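Local coordinates for RagB/SusD domain protein (Flavobacterium johnsoniae, PDB 5J90) that binds chitin as a SusD homolog of a chitin utilization locus, probably as a lipoprotein at the outer membrane, at residues 399-404 and 416-421; 210-215 and 343-348. All blocks are in the same frame, centred on the assembly; numbering follows the deposited sequence.

Contact 1 (399-404 and 416-421)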
loop_
_atom_site.group_PDB
_atom_site.type_symbol
_atom_site.label_atom_id
_atom_site.label_comp_id
_atom_site.label_asym_id
_atom_site.label_seq_id
_atom_site.Cartn_x
_atom_site.Cartn_y
_atom_site.Cartn_z
ATOM N N PRO A 399 -13.521 -24.579 12.020
ATOM C CA PRO A 399 -14.033 -23.564 11.095
ATOM C C PRO A 399 -13.394 -22.201 11.350
ATOM O O PRO A 399 -13.002 -21.901 12.480
ATOM C CB PRO A 399 -15.528 -23.518 11.420
ATOM C CG PRO A 399 -15.621 -24.001 12.839
ATOM C CD PRO A 399 -14.545 -25.032 12.981
ATOM N N VAL A 400 -13.287 -21.389 10.300
ATOM C CA VAL A 400 -12.747 -20.034 10.432
ATOM C C VAL A 400 -13.744 -18.921 10.093
ATOM O O VAL A 400 -13.611 -17.814 10.610
ATOM C CB VAL A 400 -11.446 -19.828 9.607
ATOM C CG1 VAL A 400 -10.314 -20.672 10.180
ATOM C CG2 VAL A 400 -11.665 -20.139 8.127
ATOM N N ASN A 401 -14.724 -19.184 9.226
ATOM C CA ASN A 401 -15.689 -18.137 8.885
ATOM C C ASN A 401 -16.880 -18.238 9.829
ATOM O O ASN A 401 -17.926 -18.822 9.507
ATOM C CB ASN A 401 -16.132 -18.212 7.415
ATOM C CG ASN A 401 -16.678 -16.883 6.908
ATOM O OD1 ASN A 401 -16.037 -15.842 7.059
ATOM N ND2 ASN A 401 -17.866 -16.905 6.329
ATOM N N ASN A 402 -16.696 -17.687 11.021
ATOM C CA ASN A 402 -17.615 -17.947 12.120
ATOM C C ASN A 402 -18.605 -16.814 12.282
ATOM O O ASN A 402 -18.477 -15.957 13.153
ATOM C CB ASN A 402 -16.823 -18.232 13.394
ATOM C CG ASN A 402 -15.866 -19.396 13.215
ATOM O OD1 ASN A 402 -16.204 -20.394 12.569
ATOM N ND2 ASN A 402 -14.661 -19.270 13.758
ATOM N N VAL A 403 -19.584 -16.818 11.389
ATOM C CA VAL A 403 -20.605 -15.791 11.319
ATOM C C VAL A 403 -21.890 -16.451 10.821
ATOM O O VAL A 403 -21.846 -17.372 9.999
ATOM C CB VAL A 403 -20.166 -14.639 10.366
ATOM C CG1 VAL A 403 -20.012 -15.141 8.936
ATOM C CG2 VAL A 403 -21.130 -13.478 10.428
ATOM N N THR A 404 -23.030 -16.001 11.326
ATOM C CA THR A 404 -24.310 -16.530 10.878
ATOM C C THR A 404 -24.826 -15.731 9.686
ATOM O O THR A 404 -24.280 -14.681 9.334
ATOM C CB THR A 404 -25.369 -16.454 11.989
ATOM O OG1 THR A 404 -25.578 -15.084 12.337
ATOM C CG2 THR A 404 -24.914 -17.224 13.214
ATOM N N LYS A 416 -20.890 -6.962 9.896
ATOM C CA LYS A 416 -21.838 -6.702 8.818
ATOM C C LYS A 416 -21.189 -6.938 7.454
ATOM O O LYS A 416 -21.777 -7.596 6.588
ATOM C CB LYS A 416 -22.401 -5.281 8.923
ATOM C CG LYS A 416 -23.358 -5.088 10.111
ATOM C CD LYS A 416 -23.738 -3.631 10.310
ATOM C CE LYS A 416 -24.826 -3.507 11.381
ATOM N NZ LYS A 416 -25.225 -2.087 11.601
ATOM N N LEU A 417 -19.972 -6.416 7.275
ATOM C CA LEU A 417 -19.263 -6.608 6.025
ATOM C C LEU A 417 -18.935 -8.081 5.812
ATOM O O LEU A 417 -19.068 -8.582 4.700
ATOM C CB LEU A 417 -17.989 -5.755 5.976
ATOM C CG LEU A 417 -17.217 -5.827 4.649
ATOM C CD1 LEU A 417 -18.063 -5.340 3.495
ATOM C CD2 LEU A 417 -15.914 -5.019 4.741
ATOM N N GLN A 418 -18.512 -8.782 6.863
ATOM C CA GLN A 418 -18.238 -10.211 6.749
ATOM C C GLN A 418 -19.464 -10.983 6.259
ATOM O O GLN A 418 -19.341 -11.891 5.433
ATOM C CB GLN A 418 -17.713 -10.776 8.076
ATOM C CG GLN A 418 -17.304 -12.236 8.003
ATOM C CD GLN A 418 -16.751 -12.759 9.323
ATOM O OE1 GLN A 418 -16.794 -12.066 10.347
ATOM N NE2 GLN A 418 -16.239 -13.985 9.310
ATOM N N LYS A 419 -20.645 -10.629 6.761
ATOM C CA LYS A 419 -21.873 -11.282 6.316
ATOM C C LYS A 419 -22.115 -11.005 4.841
ATOM O O LYS A 419 -22.374 -11.926 4.064
ATOM C CB LYS A 419 -23.073 -10.808 7.143
ATOM C CG LYS A 419 -23.093 -11.369 8.563
ATOM C CD LYS A 419 -24.197 -10.708 9.377
ATOM C CE LYS A 419 -24.164 -11.167 10.833
ATOM N NZ LYS A 419 -24.728 -12.543 11.016
ATOM N N ILE A 420 -22.035 -9.735 4.460
ATOM C CA ILE A 420 -22.246 -9.343 3.069
ATOM C C ILE A 420 -21.291 -10.060 2.111
ATOM O O ILE A 420 -21.713 -10.642 1.103
ATOM C CB ILE A 420 -22.107 -7.817 2.910
ATOM C CG1 ILE A 420 -23.278 -7.120 3.609
ATOM C CG2 ILE A 420 -22.054 -7.435 1.440
ATOM C CD1 ILE A 420 -23.071 -5.616 3.811
ATOM N N ILE A 421 -20.004 -10.036 2.433
ATOM C CA ILE A 421 -19.015 -10.640 1.543
ATOM C C ILE A 421 -19.139 -12.170 1.525
ATOM O O ILE A 421 -18.920 -12.794 0.488
ATOM C CB ILE A 421 -17.577 -10.201 1.900
ATOM C CG1 ILE A 421 -17.435 -8.669 1.833
ATOM C CG2 ILE A 421 -16.567 -10.877 0.975
ATOM C CD1 ILE A 421 -17.751 -8.065 0.483
HETATM O O HOH W 1 -15.223 -15.288 11.807
HETATM O O HOH W 2 -22.875 -13.878 13.249
#

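Contact 2 (210-215 and 343-348)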
loop_
_atom_site.group_PDB
_atom_site.type_symbol
_atom_site.label_atom_id
_atom_site.label_comp_id
_atom_site.label_asym_id
_atom_site.label_seq_id
_atom_site.Cartn_x
_atom_site.Cartn_y
_atom_site.Cartn_z
ATOM N N LEU A 210 -15.848 -1.730 -9.718
ATOM C CA LEU A 210 -14.523 -1.102 -9.744
ATOM C C LEU A 210 -14.398 -0.015 -8.673
ATOM O O LEU A 210 -13.330 0.165 -8.068
ATOM C CB LEU A 210 -14.205 -0.544 -11.134
ATOM C CG LEU A 210 -14.139 -1.585 -12.250
ATOM C CD1 LEU A 210 -13.860 -0.908 -13.587
ATOM C CD2 LEU A 210 -13.120 -2.673 -11.959
ATOM N N ALA A 211 -15.500 0.687 -8.417
ATOM C CA ALA A 211 -15.525 1.700 -7.373
ATOM C C ALA A 211 -15.288 1.087 -5.990
ATOM O O ALA A 211 -14.461 1.574 -5.216
ATOM C CB ALA A 211 -16.842 2.459 -7.419
ATOM N N MET A 212 -15.982 -0.003 -5.671
ATOM C CA MET A 212 -15.802 -0.606 -4.361
ATOM C C MET A 212 -14.397 -1.182 -4.222
ATOM O O MET A 212 -13.821 -1.162 -3.132
ATOM C CB MET A 212 -16.868 -1.676 -4.085
ATOM C CG MET A 212 -17.115 -1.907 -2.597
ATOM S SD MET A 212 -17.822 -0.459 -1.754
ATOM C CE MET A 212 -19.433 -0.392 -2.540
ATOM N N ARG A 213 -13.834 -1.680 -5.323
ATOM C CA ARG A 213 -12.471 -2.207 -5.287
ATOM C C ARG A 213 -11.478 -1.214 -4.704
ATOM O O ARG A 213 -10.542 -1.616 -4.008
ATOM C CB ARG A 213 -11.999 -2.603 -6.692
ATOM C CG ARG A 213 -10.646 -3.317 -6.695
ATOM C CD ARG A 213 -10.813 -4.833 -6.535
ATOM N NE ARG A 213 -11.234 -5.429 -7.805
ATOM C CZ ARG A 213 -12.323 -6.170 -7.987
ATOM N NH1 ARG A 213 -12.597 -6.627 -9.202
ATOM N NH2 ARG A 213 -13.146 -6.467 -6.980
ATOM N N ILE A 214 -11.670 0.067 -5.012
ATOM C CA ILE A 214 -10.672 1.074 -4.652
ATOM C C ILE A 214 -11.015 1.834 -3.370
ATOM O O ILE A 214 -10.388 2.850 -3.066
ATOM C CB ILE A 214 -10.400 2.054 -5.823
ATOM C CG1 ILE A 214 -11.617 2.937 -6.123
ATOM C CG2 ILE A 214 -9.970 1.271 -7.064
ATOM C CD1 ILE A 214 -11.311 4.086 -7.078
ATOM N N VAL A 215 -11.967 1.330 -2.589
ATOM C CA VAL A 215 -12.414 2.090 -1.416
ATOM C C VAL A 215 -11.338 2.285 -0.335
ATOM O O VAL A 215 -11.394 3.271 0.411
ATOM C CB VAL A 215 -13.713 1.489 -0.820
ATOM C CG1 VAL A 215 -13.441 0.177 -0.100
ATOM C CG2 VAL A 215 -14.382 2.493 0.119
ATOM N N ALA A 343 -24.072 0.987 1.293
ATOM C CA ALA A 343 -24.984 1.519 2.307
ATOM C C ALA A 343 -24.308 1.503 3.685
ATOM O O ALA A 343 -24.455 2.450 4.467
ATOM C CB ALA A 343 -26.269 0.716 2.326
ATOM N N LEU A 344 -23.552 0.451 3.988
ATOM C CA LEU A 344 -22.767 0.424 5.222
ATOM C C LEU A 344 -21.854 1.630 5.328
ATOM O O LEU A 344 -21.599 2.142 6.423
ATOM C CB LEU A 344 -21.881 -0.817 5.266
ATOM C CG LEU A 344 -22.373 -2.145 5.808
ATOM C CD1 LEU A 344 -21.155 -3.022 6.090
ATOM C CD2 LEU A 344 -23.224 -1.956 7.071
ATOM N N ARG A 345 -21.342 2.073 4.184
ATOM C CA ARG A 345 -20.422 3.199 4.119
ATOM C C ARG A 345 -21.128 4.554 4.061
ATOM O O ARG A 345 -20.481 5.601 4.035
ATOM C CB ARG A 345 -19.465 3.026 2.930
ATOM C CG ARG A 345 -18.631 1.758 3.051
ATOM C CD ARG A 345 -17.632 1.597 1.900
ATOM N NE ARG A 345 -16.913 0.334 2.042
ATOM C CZ ARG A 345 -15.903 0.142 2.887
ATOM N NH1 ARG A 345 -15.459 1.135 3.645
ATOM N NH2 ARG A 345 -15.338 -1.044 2.982
ATOM N N GLY A 346 -22.460 4.538 4.056
ATOM C CA GLY A 346 -23.228 5.775 4.053
ATOM C C GLY A 346 -23.464 6.375 2.677
ATOM O O GLY A 346 -23.863 7.531 2.549
ATOM N N TRP A 347 -23.216 5.592 1.629
ATOM C CA TRP A 347 -23.336 6.100 0.267
ATOM C C TRP A 347 -24.759 6.006 -0.283
ATOM O O TRP A 347 -25.577 5.240 0.230
ATOM C CB TRP A 347 -22.394 5.329 -0.661
ATOM C CG TRP A 347 -20.943 5.421 -0.303
ATOM C CD1 TRP A 347 -20.356 6.243 0.621
ATOM C CD2 TRP A 347 -19.888 4.647 -0.878
ATOM N NE1 TRP A 347 -18.994 6.033 0.645
ATOM C CE2 TRP A 347 -18.684 5.055 -0.265
ATOM C CE3 TRP A 347 -19.843 3.648 -1.862
ATOM C CZ2 TRP A 347 -17.450 4.493 -0.599
ATOM C CZ3 TRP A 347 -18.609 3.098 -2.194
ATOM C CH2 TRP A 347 -17.439 3.515 -1.558
ATOM N N ASN A 348 -25.032 6.758 -1.343
ATOM C CA ASN A 348 -26.370 6.810 -1.934
ATOM C C ASN A 348 -26.642 5.606 -2.818
ATOM O O ASN A 348 -26.439 5.665 -4.038
ATOM C CB ASN A 348 -26.547 8.083 -2.763
ATOM C CG ASN A 348 -26.595 9.328 -1.921
ATOM O OD1 ASN A 348 -26.838 9.268 -0.714
ATOM N ND2 ASN A 348 -26.384 10.476 -2.556
#

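Contact 1 (399-404 and 416-421)
The side-chain amides of Asn401 and Gln418 meet with their planes turned 58° apart, Gln418 as donor and Asn401 as acceptor. Asn401 OD1 lies in the plane of the Gln418 amide, and Gln418 NE2 donates to it nearly straight, over 2.9 Å at 167°. The same donor stands well above the carbonyl plane of Asn401. Over one face of the Gln418 amide lies Val403, whose CB is 4.0 Å from Gln418 CD. Gln418 NE2 also donates to water 1 over 3.0 Å, and this water accepts from the backbone N of Asn402. Gln418 reaches that far because its CG is anti to the backbone N (chi1 -176°) and the chain runs on extended. Asn401 OD1 accepts from Lys446 N as well, while Asn401 ND2 donates to Thr422 OG1 on the same helix as Gln418; bonds at both ends of the amide fix its rotation.

Asn401 is the centre of an inverse gamma turn, closed by a weak bond of 3.1 Å from Asn402 N to Val400 O. The turn belongs to the long loop that leads into helix 413-428 of the SusD-like fold, and the loop folds back here against the first half of that helix.

One residue further along the helix, Lys419 passes Val403 and Thr404. Its CG is pressed against Val403 CG2 at 3.4 Å, tighter than usual for two carbons. The chain then bends at its end, which brings Lys419 NZ within 2.8 Å of Thr404 O, a hydrogen bond formed from above the carbonyl plane. Ala406 O is another acceptor for the ammonium group, and water 2 bridges it to Thr404 N, while Thr404 OG1 is bonded to Asn380.

Contact 2 (210-215 and 343-348)
Arg345 and Trp347 flank Gly346, the positive-phi residue of a Schellman motif that ends helix 332-344, and both reach across to Met212 and Val215 where helix 196-213 runs out. Met212 makes a Met-aromatic contact: its SD is 4.6 Å from the centroid of the six-membered ring of Trp347, approaching obliquely, and its CE reaches Trp347 CZ3 at 3.6 Å. Met212 gets there through a chain bent at chi2 and chi3. Val215 divides its two methyls. CG2 packs against Trp347 CH2 at 3.6 Å and against Arg345 CD at 3.8 Å, whereas CG1, set between the backbone N and the carbonyl carbon (chi1 73°), lies over one face of the guanidinium near its rim. With its chain extended as far as NE, Arg345 places that group for a salt bridge to Glu341 and a hydrogen bond to Asn507 O. Replacing Arg345 by an alanine is likely to leave Glu341 without this charge partner and to open a gap beside Val215 and Met212. No hydrogen bond crosses between the two segments; they are joined by dispersion and sulfur contacts, while the arginine's charge is met by groups outside them.

Contacts 1 and 2 lie 19 Å apart between centres but touch through Leu344, at the end of helix 332-344. Its CD2 meets Lys416 CD at 3.7 Å, and its CD1 lies 3.9 Å from Ile420 CD1, so the helix whose C-terminal end leads into the Arg345-Trp347 half of contact 2 packs on the face of helix 413-428 carrying Lys416 and Ile420. Glu341, ion partner of Arg345 in contact 2, also touches Leu417. Helix 432-442 spans both sites: Ile421 rests on its Asp438 and Thr442, while Arg441 touches Met212, Val215 and Arg345. Contact 1 ties a loop to helix 413-428, contact 2 the C-terminal ends of helices 196-213 and 332-344 with the residues that follow.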